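AncCDT-1 (Synthetic construct, PDB 5T0W) binds arginine and is an ancestral solute-binding protein, probably for amino acid uptake, that preceded cyclohexadienyl dehydratase. Local coordinates at residues 90-95 / 100-105; 72-77 / 84-89; 27-30 / 36-39; 54-59 / 225-230. All blocks are in the same frame, centred on the assembly; numbering follows the deposited sequence.

Contact 1. Residues 90-95 / 100-105; sequences MTITPE and VDFSDP. With ARG (arginine), chain E.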
loop_
_atom_site.group_PDB
_atom_site.type_symbol
_atom_site.label_atom_id
_atom_site.label_comp_id
_atom_site.label_asym_id
_atom_site.label_seq_id
_atom_site.Cartn_x
_atom_site.Cartn_y
_atom_site.Cartn_z
ATOM N N MET A 90 1.934 3.117 -0.324
ATOM C CA MET A 90 2.849 3.371 0.753
ATOM C C MET A 90 2.451 4.527 1.671
ATOM O O MET A 90 2.346 5.668 1.268
ATOM C CB MET A 90 4.215 3.622 0.194
ATOM C CG MET A 90 5.258 3.703 1.267
ATOM S SD MET A 90 6.879 3.551 0.595
ATOM C CE MET A 90 7.828 3.825 2.072
ATOM N N THR A 91 2.208 4.196 2.926
ATOM C CA THR A 91 1.927 5.172 3.957
ATOM C C THR A 91 3.184 6.014 4.239
ATOM O O THR A 91 4.279 5.501 4.292
ATOM C CB THR A 91 1.500 4.447 5.243
ATOM O OG1 THR A 91 0.322 3.681 4.991
ATOM C CG2 THR A 91 1.230 5.422 6.342
ATOM N N ILE A 92 2.985 7.329 4.406
ATOM C CA ILE A 92 4.048 8.266 4.809
ATOM C C ILE A 92 4.197 8.178 6.317
ATOM O O ILE A 92 3.256 8.406 7.025
ATOM C CB ILE A 92 3.727 9.731 4.413
ATOM C CG1 ILE A 92 3.568 9.836 2.883
ATOM C CG2 ILE A 92 4.822 10.674 4.874
ATOM C CD1 ILE A 92 2.999 11.131 2.382
ATOM N N THR A 93 5.386 7.823 6.782
ATOM C CA THR A 93 5.655 7.776 8.196
ATOM C C THR A 93 6.937 8.515 8.522
ATOM O O THR A 93 7.803 8.677 7.651
ATOM C CB THR A 93 5.767 6.326 8.728
ATOM O OG1 THR A 93 6.960 5.703 8.234
ATOM C CG2 THR A 93 4.534 5.507 8.371
ATOM N N PRO A 94 7.080 8.962 9.776
ATOM C CA PRO A 94 8.313 9.659 10.182
ATOM C C PRO A 94 9.537 8.786 9.953
ATOM O O PRO A 94 10.513 9.219 9.327
ATOM C CB PRO A 94 8.103 9.903 11.668
ATOM C CG PRO A 94 6.624 9.890 11.853
ATOM C CD PRO A 94 6.106 8.882 10.866
ATOM N N GLU A 95 9.465 7.543 10.404
ATOM C CA GLU A 95 10.607 6.622 10.279
ATOM C C GLU A 95 11.045 6.471 8.815
ATOM O O GLU A 95 12.225 6.481 8.528
ATOM C CB GLU A 95 10.264 5.254 10.905
ATOM C CG GLU A 95 11.384 4.614 11.728
ATOM C CD GLU A 95 11.164 3.090 11.979
ATOM O OE1 GLU A 95 10.012 2.596 11.818
ATOM O OE2 GLU A 95 12.154 2.381 12.308
ATOM N N VAL A 100 13.699 8.081 2.782
ATOM C CA VAL A 100 13.313 8.495 1.433
ATOM C C VAL A 100 12.467 9.742 1.513
ATOM O O VAL A 100 12.040 10.148 2.593
ATOM C CB VAL A 100 12.496 7.401 0.720
ATOM C CG1 VAL A 100 13.278 6.112 0.606
ATOM C CG2 VAL A 100 11.175 7.132 1.458
ATOM N N ASP A 101 12.232 10.342 0.361
ATOM C CA ASP A 101 11.361 11.490 0.260
ATOM C C ASP A 101 10.016 11.034 -0.268
ATOM O O ASP A 101 9.931 10.222 -1.176
ATOM C CB ASP A 101 11.942 12.550 -0.697
ATOM C CG ASP A 101 13.010 13.465 -0.067
ATOM O OD1 ASP A 101 12.977 13.716 1.149
ATOM O OD2 ASP A 101 13.898 13.913 -0.854
ATOM N N PHE A 102 8.950 11.613 0.261
ATOM C CA PHE A 102 7.595 11.347 -0.208
ATOM C C PHE A 102 6.998 12.517 -0.954
ATOM O O PHE A 102 7.209 13.665 -0.622
ATOM C CB PHE A 102 6.698 11.050 0.963
ATOM C CG PHE A 102 6.915 9.715 1.538
ATOM C CD1 PHE A 102 6.298 8.600 0.976
ATOM C CD2 PHE A 102 7.730 9.556 2.629
ATOM C CE1 PHE A 102 6.479 7.363 1.515
ATOM C CE2 PHE A 102 7.914 8.321 3.175
ATOM C CZ PHE A 102 7.296 7.229 2.617
ATOM N N SER A 103 6.217 12.188 -1.970
ATOM C CA SER A 103 5.374 13.135 -2.638
ATOM C C SER A 103 4.345 13.670 -1.660
ATOM O O SER A 103 4.246 13.218 -0.498
ATOM C CB SER A 103 4.635 12.438 -3.788
ATOM O OG SER A 103 3.534 11.663 -3.320
ATOM N N ASP A 104 3.587 14.646 -2.122
ATOM C CA ASP A 104 2.403 15.058 -1.391
ATOM C C ASP A 104 1.403 13.891 -1.319
ATOM O O ASP A 104 1.462 12.999 -2.155
ATOM C CB ASP A 104 1.742 16.250 -2.065
ATOM C CG ASP A 104 2.591 17.477 -2.024
ATOM O OD1 ASP A 104 3.127 17.770 -0.934
ATOM O OD2 ASP A 104 2.654 18.182 -3.057
ATOM N N PRO A 105 0.498 13.897 -0.316
ATOM C CA PRO A 105 -0.426 12.765 -0.135
ATOM C C PRO A 105 -1.235 12.503 -1.357
ATOM O O PRO A 105 -1.726 13.444 -1.921
ATOM C CB PRO A 105 -1.333 13.232 1.013
ATOM C CG PRO A 105 -0.470 14.153 1.804
ATOM C CD PRO A 105 0.346 14.884 0.769
HETATM N N ARG E . 0.003 1.137 3.600
HETATM C CA ARG E . 0.797 0.124 4.309
HETATM C C ARG E . 2.202 0.594 4.339
HETATM O O ARG E . 2.974 0.053 5.131
HETATM C CB ARG E . 0.743 -1.194 3.596
HETATM C CG ARG E . 1.397 -1.117 2.247
HETATM C CD ARG E . 1.566 -2.499 1.621
HETATM N NE ARG E . 1.604 -2.379 0.173
HETATM C CZ ARG E . 1.858 -3.387 -0.646
HETATM N NH1 ARG E . 1.847 -3.197 -1.971
HETATM N NH2 ARG E . 2.111 -4.588 -0.144
HETATM O OXT ARG E . 2.572 1.496 3.561
#
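Phe102 has CG anti to its carbonyl carbon (chi1 -74°), while Met90 sends an extended chain out opposite its backbone N (chi1 -172°), and the two side chains cross at about a right angle. The ring is thus met from two directions. Met90 comes to its rim near the ring plane: CE lies 3.5 Å from Phe102 CZ, and SD sits obliquely at 5.1 Å from the ring centroid in a Met-aromatic contact. Ile92 instead covers one face, sliding past Phe102 in the opposite direction. Its CG1 stands 3.9 Å from the centroid as a CH-pi contact, displaced toward the rim, and the CG2 branch lies 3.8 Å from Phe102 CD2. Ile92 CD1 runs on past the ring and touches the backbone at Ser103 O. Residues 90-95 lead from the ligand site into the short helix 94-97, with Thr93 as its N-cap, and residues 100-105 return along strand 101-102, which pairs antiparallel with strand 207-213. As is common in amino-acid-binding members of family 3, this turn meets the ligand's alpha-carboxylate and amino group. Here Thr91 N donates an almost straight bond, 169° at the hydrogen, to OXT of the bound arginine over 2.8 Å, and the arginine N donates a hydrogen bond to Thr91 OG1 at 2.9 Å. Arg96, from the capped helix, also hydrogen-bonds the bound arginine and Thr91 O, while its side chain touches both Met90 and Phe102.

Contact 2. Residues 72-77 / 84-89; sequences DGIIPA and DIVMSG. With ARG (arginine), chain E.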
loop_
_atom_site.group_PDB
_atom_site.type_symbol
_atom_site.label_atom_id
_atom_site.label_comp_id
_atom_site.label_asym_id
_atom_site.label_seq_id
_atom_site.Cartn_x
_atom_site.Cartn_y
_atom_site.Cartn_z
ATOM N N ASP A 72 8.830 -5.902 1.900
ATOM C CA ASP A 72 9.775 -5.688 2.989
ATOM C C ASP A 72 11.056 -4.994 2.544
ATOM O O ASP A 72 11.578 -4.169 3.268
ATOM C CB ASP A 72 10.125 -7.008 3.671
ATOM C CG ASP A 72 10.837 -6.793 4.992
ATOM O OD1 ASP A 72 10.252 -6.099 5.864
ATOM O OD2 ASP A 72 11.976 -7.325 5.155
ATOM N N GLY A 73 11.549 -5.336 1.356
ATOM C CA GLY A 73 12.766 -4.752 0.819
ATOM C C GLY A 73 12.531 -3.653 -0.208
ATOM O O GLY A 73 13.413 -3.331 -0.995
ATOM N N ILE A 74 11.329 -3.088 -0.228
ATOM C CA ILE A 74 10.986 -2.142 -1.276
ATOM C C ILE A 74 11.756 -0.820 -1.144
ATOM O O ILE A 74 12.133 -0.232 -2.151
ATOM C CB ILE A 74 9.472 -1.885 -1.374
ATOM C CG1 ILE A 74 9.159 -1.255 -2.744
ATOM C CG2 ILE A 74 9.004 -0.990 -0.257
ATOM C CD1 ILE A 74 7.676 -1.196 -3.068
ATOM N N ILE A 75 11.975 -0.366 0.084
ATOM C CA ILE A 75 12.774 0.831 0.296
ATOM C C ILE A 75 14.260 0.609 -0.021
ATOM O O ILE A 75 14.887 1.437 -0.681
ATOM C CB ILE A 75 12.592 1.392 1.707
ATOM C CG1 ILE A 75 11.224 2.050 1.775
ATOM C CG2 ILE A 75 13.685 2.393 2.038
ATOM C CD1 ILE A 75 10.874 2.622 3.120
ATOM N N PRO A 76 14.837 -0.502 0.446
ATOM C CA PRO A 76 16.222 -0.773 -0.002
ATOM C C PRO A 76 16.372 -0.881 -1.521
ATOM O O PRO A 76 17.401 -0.474 -2.073
ATOM C CB PRO A 76 16.550 -2.113 0.675
ATOM C CG PRO A 76 15.742 -2.078 1.935
ATOM C CD PRO A 76 14.461 -1.330 1.608
ATOM N N ALA A 77 15.378 -1.468 -2.187
ATOM C CA ALA A 77 15.423 -1.602 -3.626
ATOM C C ALA A 77 15.435 -0.217 -4.270
ATOM O O ALA A 77 16.160 0.014 -5.236
ATOM C CB ALA A 77 14.247 -2.407 -4.126
ATOM N N ASP A 84 12.889 3.854 -10.079
ATOM C CA ASP A 84 12.899 5.292 -9.786
ATOM C C ASP A 84 11.943 5.754 -8.739
ATOM O O ASP A 84 12.192 6.763 -8.111
ATOM C CB ASP A 84 12.565 6.058 -11.049
ATOM C CG ASP A 84 13.426 5.657 -12.185
ATOM O OD1 ASP A 84 14.669 5.731 -12.003
ATOM O OD2 ASP A 84 12.859 5.252 -13.221
ATOM N N ILE A 85 10.837 5.049 -8.552
ATOM C CA ILE A 85 9.767 5.563 -7.701
ATOM C C ILE A 85 8.906 4.439 -7.166
ATOM O O ILE A 85 8.599 3.481 -7.893
ATOM C CB ILE A 85 8.893 6.577 -8.481
ATOM C CG1 ILE A 85 7.791 7.183 -7.609
ATOM C CG2 ILE A 85 8.240 5.925 -9.701
ATOM C CD1 ILE A 85 7.250 8.487 -8.144
ATOM N N VAL A 86 8.496 4.545 -5.903
ATOM C CA VAL A 86 7.586 3.547 -5.291
ATOM C C VAL A 86 6.128 4.010 -5.454
ATOM O O VAL A 86 5.779 5.069 -4.993
ATOM C CB VAL A 86 7.884 3.362 -3.804
ATOM C CG1 VAL A 86 6.922 2.392 -3.184
ATOM C CG2 VAL A 86 9.306 2.893 -3.604
ATOM N N MET A 87 5.308 3.222 -6.127
ATOM C CA MET A 87 3.880 3.493 -6.208
ATOM C C MET A 87 3.141 2.211 -5.822
ATOM O O MET A 87 2.942 1.316 -6.644
ATOM C CB MET A 87 3.487 3.951 -7.609
ATOM C CG MET A 87 4.387 5.043 -8.179
ATOM S SD MET A 87 3.899 5.912 -9.697
ATOM C CE MET A 87 2.334 6.739 -9.397
ATOM N N SER A 88 2.887 2.067 -4.525
ATOM C CA SER A 88 2.554 0.751 -3.953
ATOM C C SER A 88 1.833 0.852 -2.627
ATOM O O SER A 88 2.105 0.104 -1.696
ATOM C CB SER A 88 3.799 -0.140 -3.818
ATOM O OG SER A 88 3.430 -1.504 -3.855
ATOM N N GLY A 89 0.905 1.791 -2.567
ATOM C CA GLY A 89 0.082 1.996 -1.387
ATOM C C GLY A 89 0.874 2.333 -0.151
ATOM O O GLY A 89 0.554 1.867 0.922
HETATM N N ARG E . 0.003 1.137 3.600
HETATM C CA ARG E . 0.797 0.124 4.309
HETATM C C ARG E . 2.202 0.594 4.339
HETATM O O ARG E . 2.974 0.053 5.131
HETATM C CB ARG E . 0.743 -1.194 3.596
HETATM C CG ARG E . 1.397 -1.117 2.247
HETATM C CD ARG E . 1.566 -2.499 1.621
HETATM N NE ARG E . 1.604 -2.379 0.173
HETATM C CZ ARG E . 1.858 -3.387 -0.646
HETATM N NH1 ARG E . 1.847 -3.197 -1.971
HETATM N NH2 ARG E . 2.111 -4.588 -0.144
HETATM O OXT ARG E . 2.572 1.496 3.561
#
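Ile74 and Val86 reach toward each other tip to tip, Ile74 CD1 stopping 3.7 Å from Val86 CG1. Both branches involved are the ones that trail opposite the backbone N. In Ile74 chi1 of -162° places CG1 there, and an extended chi2 carries CD1 straight on toward the strand; in Val86 chi1 of 178° turns CG1 to meet it. The same CD1 reaches Ser88 CB at 4.1 Å, so one methyl group spans two residues that both point at the helix. Ser88 also holds its OG opposite its backbone N (chi1 -154°), where the hydroxyl accepts a bond from NH1 of the bound arginine at 3.0 Å and takes another from Asp30 N. The backbone does as much: Ser88 O receives arginine NE at 3.1 Å and, weakly, NH1 at 3.3 Å, and Gly89 O takes the ligand's amino nitrogen N at 2.8 Å. Gly89 has a positive phi, which favours glycine. This small buried contact packs the start of helix 74-79 on strand 85-86, which runs parallel to strand 24-29, and beyond strand 85-86 the chain turns into the arginine pocket of a family 3 solute-binding protein.

Contact 3. Residues 27-30 / 36-39; sequences VGTD and FSFK. With ARG (arginine), chain E.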
loop_
_atom_site.group_PDB
_atom_site.type_symbol
_atom_site.label_atom_id
_atom_site.label_comp_id
_atom_site.label_asym_id
_atom_site.label_seq_id
_atom_site.Cartn_x
_atom_site.Cartn_y
_atom_site.Cartn_z
ATOM N N VAL A 27 8.803 1.836 -12.192
ATOM C CA VAL A 27 7.972 1.944 -11.001
ATOM C C VAL A 27 8.045 0.700 -10.152
ATOM O O VAL A 27 7.512 -0.345 -10.525
ATOM C CB VAL A 27 6.496 2.190 -11.379
ATOM C CG1 VAL A 27 5.623 2.240 -10.138
ATOM C CG2 VAL A 27 6.374 3.474 -12.187
ATOM N N GLY A 28 8.660 0.836 -8.988
ATOM C CA GLY A 28 8.683 -0.231 -7.995
ATOM C C GLY A 28 7.328 -0.455 -7.363
ATOM O O GLY A 28 6.730 0.479 -6.829
ATOM N N THR A 29 6.813 -1.680 -7.474
ATOM C CA THR A 29 5.491 -2.009 -6.921
ATOM C C THR A 29 5.453 -3.489 -6.389
ATOM O O THR A 29 6.198 -4.312 -6.897
ATOM C CB THR A 29 4.370 -1.520 -7.898
ATOM O OG1 THR A 29 3.103 -1.477 -7.234
ATOM C CG2 THR A 29 4.263 -2.385 -9.139
ATOM N N ASP A 30 4.680 -3.790 -5.324
ATOM C CA ASP A 30 4.508 -5.139 -4.772
ATOM C C ASP A 30 3.106 -5.504 -5.193
ATOM O O ASP A 30 2.103 -5.148 -4.548
ATOM C CB ASP A 30 4.647 -5.210 -3.246
ATOM C CG ASP A 30 4.047 -6.487 -2.666
ATOM O OD1 ASP A 30 2.797 -6.603 -2.628
ATOM O OD2 ASP A 30 4.824 -7.389 -2.268
ATOM N N PHE A 36 -4.674 -1.490 -5.169
ATOM C CA PHE A 36 -3.609 -0.540 -5.508
ATOM C C PHE A 36 -2.742 -1.024 -6.652
ATOM O O PHE A 36 -2.563 -0.304 -7.640
ATOM C CB PHE A 36 -2.750 -0.251 -4.291
ATOM C CG PHE A 36 -3.443 0.554 -3.263
ATOM C CD1 PHE A 36 -3.488 1.928 -3.377
ATOM C CD2 PHE A 36 -4.083 -0.060 -2.194
ATOM C CE1 PHE A 36 -4.155 2.701 -2.447
ATOM C CE2 PHE A 36 -4.753 0.703 -1.240
ATOM C CZ PHE A 36 -4.779 2.084 -1.372
ATOM N N SER A 37 -2.224 -2.248 -6.551
ATOM C CA SER A 37 -1.541 -2.859 -7.686
ATOM C C SER A 37 -1.626 -4.379 -7.640
ATOM O O SER A 37 -1.338 -5.014 -6.610
ATOM C CB SER A 37 -0.082 -2.431 -7.750
ATOM O OG SER A 37 0.572 -2.844 -6.589
ATOM N N PHE A 38 -2.018 -4.958 -8.765
ATOM C CA PHE A 38 -2.203 -6.387 -8.843
ATOM C C PHE A 38 -2.197 -6.830 -10.296
ATOM O O PHE A 38 -1.926 -6.050 -11.237
ATOM C CB PHE A 38 -3.466 -6.814 -8.093
ATOM C CG PHE A 38 -4.706 -6.117 -8.537
ATOM C CD1 PHE A 38 -4.968 -4.829 -8.127
ATOM C CD2 PHE A 38 -5.642 -6.779 -9.347
ATOM C CE1 PHE A 38 -6.128 -4.190 -8.525
ATOM C CE2 PHE A 38 -6.797 -6.151 -9.744
ATOM C CZ PHE A 38 -7.036 -4.842 -9.342
ATOM N N LYS A 39 -2.362 -8.129 -10.450
ATOM C CA LYS A 39 -2.536 -8.726 -11.754
ATOM C C LYS A 39 -4.008 -8.932 -11.974
ATOM O O LYS A 39 -4.722 -9.346 -11.066
ATOM C CB LYS A 39 -1.809 -10.072 -11.805
ATOM C CG LYS A 39 -0.324 -10.014 -11.450
ATOM C CD LYS A 39 0.403 -8.821 -12.048
ATOM C CE LYS A 39 1.908 -9.089 -12.106
ATOM N NZ LYS A 39 2.277 -10.080 -13.160
HETATM N N ARG E . 0.003 1.137 3.600
HETATM C CA ARG E . 0.797 0.124 4.309
HETATM C C ARG E . 2.202 0.594 4.339
HETATM O O ARG E . 2.974 0.053 5.131
HETATM C CB ARG E . 0.743 -1.194 3.596
HETATM C CG ARG E . 1.397 -1.117 2.247
HETATM C CD ARG E . 1.566 -2.499 1.621
HETATM N NE ARG E . 1.604 -2.379 0.173
HETATM C CZ ARG E . 1.858 -3.387 -0.646
HETATM N NH1 ARG E . 1.847 -3.197 -1.971
HETATM N NH2 ARG E . 2.111 -4.588 -0.144
HETATM O OXT ARG E . 2.572 1.496 3.561
#
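The backbones of Asp30 and Ser37 come closest, CA to CA 7.1 Å, where the end of strand 24-29 passes the start of residues 36-39. Across that gap Ser37 OG donates to Thr29 OG1 at 2.9 Å. Chi1 of 61° lodges the serine hydroxyl between its backbone N and carbonyl carbon, and Thr29 brings OG1 to it, anti to its own N. Thr29 OG1 then passes a bond on to Met87 O, so buried hydroxyls relay from the 36-39 segment into the neighbouring strand region. Phe36 and Ser37, both facing Tyr33, form a classic beta bulge, and Thr29 closes the central strand of a parallel sheet flanked by strands 63-68 and 85-86. As in other solute-binding proteins of the periplasmic type, ligand-binding residues lie in the loop that follows such a strand. The CB of Asp30 points away from residues 36-39, and the carboxylate meets the guanidinium of the bound arginine: OD1 takes a weak bond from NH2 at 3.3 Å, and the Asp30 backbone O a weak one from NH1 at 3.2 Å. The carboxylate would favour the positive ligand end electrostatically, and its other oxygen, OD2, receives Trp71 N weakly.

Contact 4. Residues 54-59 / 225-230; sequences KALAKE and NNWLKQ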
loop_
_atom_site.group_PDB
_atom_site.type_symbol
_atom_site.label_atom_id
_atom_site.label_comp_id
_atom_site.label_asym_id
_atom_site.label_seq_id
_atom_site.Cartn_x
_atom_site.Cartn_y
_atom_site.Cartn_z
ATOM N N LYS A 54 0.862 5.137 -14.857
ATOM C CA LYS A 54 0.675 5.395 -16.277
ATOM C C LYS A 54 0.534 6.865 -16.552
ATOM O O LYS A 54 1.119 7.368 -17.516
ATOM C CB LYS A 54 -0.560 4.688 -16.797
ATOM C CG LYS A 54 -0.357 3.196 -16.903
ATOM C CD LYS A 54 -1.565 2.545 -17.539
ATOM C CE LYS A 54 -1.279 1.071 -17.745
ATOM N NZ LYS A 54 -2.557 0.361 -17.928
ATOM N N ALA A 55 -0.262 7.554 -15.738
ATOM C CA ALA A 55 -0.507 8.987 -15.944
ATOM C C ALA A 55 0.802 9.762 -15.827
ATOM O O ALA A 55 1.072 10.663 -16.622
ATOM C CB ALA A 55 -1.549 9.519 -14.942
ATOM N N LEU A 56 1.586 9.434 -14.804
ATOM C CA LEU A 56 2.882 10.074 -14.588
ATOM C C LEU A 56 3.827 9.850 -15.776
ATOM O O LEU A 56 4.453 10.786 -16.273
ATOM C CB LEU A 56 3.541 9.543 -13.296
ATOM C CG LEU A 56 4.984 9.972 -13.039
ATOM C CD1 LEU A 56 5.152 11.471 -13.139
ATOM C CD2 LEU A 56 5.415 9.516 -11.655
ATOM N N ALA A 57 3.924 8.606 -16.224
ATOM C CA ALA A 57 4.709 8.298 -17.411
ATOM C C ALA A 57 4.289 9.153 -18.615
ATOM O O ALA A 57 5.130 9.792 -19.216
ATOM C CB ALA A 57 4.604 6.830 -17.717
ATOM N N LYS A 58 3.003 9.194 -18.938
ATOM C CA LYS A 58 2.500 10.086 -19.994
ATOM C C LYS A 58 3.002 11.532 -19.810
ATOM O O LYS A 58 3.660 12.077 -20.693
ATOM C CB LYS A 58 0.966 10.069 -20.067
ATOM N N GLU A 59 2.756 12.114 -18.635
ATOM C CA GLU A 59 3.262 13.438 -18.281
ATOM C C GLU A 59 4.751 13.588 -18.619
ATOM O O GLU A 59 5.184 14.603 -19.168
ATOM C CB GLU A 59 3.040 13.665 -16.784
ATOM C CG GLU A 59 3.612 14.943 -16.200
ATOM C CD GLU A 59 2.590 16.032 -15.959
ATOM O OE1 GLU A 59 1.409 15.915 -16.374
ATOM O OE2 GLU A 59 2.995 17.032 -15.324
ATOM N N ASN A 225 5.131 16.169 -7.668
ATOM C CA ASN A 225 4.154 16.989 -6.980
ATOM C C ASN A 225 3.393 17.870 -7.955
ATOM O O ASN A 225 2.189 18.018 -7.823
ATOM C CB ASN A 225 4.767 17.828 -5.860
ATOM C CG ASN A 225 5.071 17.006 -4.627
ATOM O OD1 ASN A 225 4.364 16.038 -4.299
ATOM N ND2 ASN A 225 6.160 17.342 -3.965
ATOM N N ASN A 226 4.080 18.444 -8.935
ATOM C CA ASN A 226 3.409 19.275 -9.879
ATOM C C ASN A 226 2.349 18.452 -10.613
ATOM O O ASN A 226 1.214 18.902 -10.788
ATOM C CB ASN A 226 4.406 19.876 -10.893
ATOM C CG ASN A 226 5.202 21.037 -10.327
ATOM O OD1 ASN A 226 4.779 21.698 -9.375
ATOM N ND2 ASN A 226 6.351 21.317 -10.943
ATOM N N TRP A 227 2.753 17.251 -11.024
ATOM C CA TRP A 227 1.928 16.366 -11.835
ATOM C C TRP A 227 0.669 15.988 -11.080
ATOM O O TRP A 227 -0.412 15.959 -11.633
ATOM C CB TRP A 227 2.738 15.095 -12.204
ATOM C CG TRP A 227 1.899 13.917 -12.445
ATOM C CD1 TRP A 227 1.124 13.686 -13.516
ATOM C CD2 TRP A 227 1.723 12.811 -11.568
ATOM N NE1 TRP A 227 0.465 12.491 -13.375
ATOM C CE2 TRP A 227 0.800 11.942 -12.175
ATOM C CE3 TRP A 227 2.230 12.480 -10.308
ATOM C CZ2 TRP A 227 0.375 10.746 -11.578
ATOM C CZ3 TRP A 227 1.818 11.272 -9.712
ATOM C CH2 TRP A 227 0.895 10.419 -10.364
ATOM N N LEU A 228 0.852 15.644 -9.817
ATOM C CA LEU A 228 -0.214 15.236 -8.958
ATOM C C LEU A 228 -1.143 16.403 -8.764
ATOM O O LEU A 228 -2.356 16.267 -8.891
ATOM C CB LEU A 228 0.360 14.776 -7.612
ATOM C CG LEU A 228 -0.624 14.244 -6.579
ATOM C CD1 LEU A 228 -1.466 13.100 -7.150
ATOM C CD2 LEU A 228 0.144 13.790 -5.342
ATOM N N LYS A 229 -0.582 17.553 -8.435
ATOM C CA LYS A 229 -1.350 18.790 -8.283
ATOM C C LYS A 229 -2.276 19.012 -9.476
ATOM O O LYS A 229 -3.453 19.293 -9.332
ATOM C CB LYS A 229 -0.363 19.938 -8.165
ATOM C CG LYS A 229 -0.818 21.114 -7.354
ATOM C CD LYS A 229 0.304 22.120 -7.281
ATOM C CE LYS A 229 1.460 21.754 -6.281
ATOM N NZ LYS A 229 1.542 22.687 -5.110
ATOM N N GLN A 230 -1.707 18.865 -10.658
ATOM C CA GLN A 230 -2.422 19.012 -11.920
ATOM C C GLN A 230 -3.612 18.057 -12.045
ATOM O O GLN A 230 -4.652 18.452 -12.529
ATOM C CB GLN A 230 -1.447 18.837 -13.105
ATOM C CG GLN A 230 -2.082 18.852 -14.488
ATOM C CD GLN A 230 -2.722 20.166 -14.819
ATOM O OE1 GLN A 230 -2.282 21.220 -14.349
ATOM N NE2 GLN A 230 -3.818 20.123 -15.571
#
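Leu56 and Trp227 make the apolar heart of the contact. Leu56 CB lies over the six-membered ring of the indole, 3.8 Å from its centroid and only 14° off the ring normal, a CH-pi contact over one face. The leucine chain continues across that face at about a right angle, its CD1 passing 4.0 Å from Trp227 CD2. Ala55 adds a methyl at the rim, CB lying in the ring plane 3.9 Å from Trp227 NE1. Trp227 holds CG anti to its backbone N, which sends the large ring across to helix 48-60.

On the polar side Glu59, bent at chi2, folds its carboxylate alongside the tryptophan. Glu59 OE1 meets the edge, lying in the ring plane 3.6 Å from Trp227 CD1, and Glu59 OE2 is 3.7 Å from Trp227 CB. Carboxylate and ring planes stand 68° apart.

The two helix segments approach to 10.6 Å between axes, with their directions 113° apart. Helix 218-233 also brings Trp223 against Leu56 and Glu59, and Met231 against Ala55. Trp227 meanwhile reaches Met87, just past strand 85-86, and Asn225 bonds Asp104 N, so helix 218-233 packs on helix 48-60 and on the loops that follow strands 85-86 and 101-102.

Contact 3 closes first, folding residues 36-39 back onto the end of strand 24-29. The chain then runs into helix 48-60, the first side of contact 4, before contact 2 closes the short loop between 72-77 and 84-89. Contact 1 follows at once, joining 90-95 to 100-105. These three lie in series, and all touch the bound arginine. Contact 4 closes only at residues 225-230, 166 residues after residue 59, so contacts 2 and 1 nest inside its loop while contact 3 precedes it. Strands 85-86 and 24-29 join contacts 2 and 3 in one sheet, and Met90 packing on Ile75 couples contact 1 to contact 2.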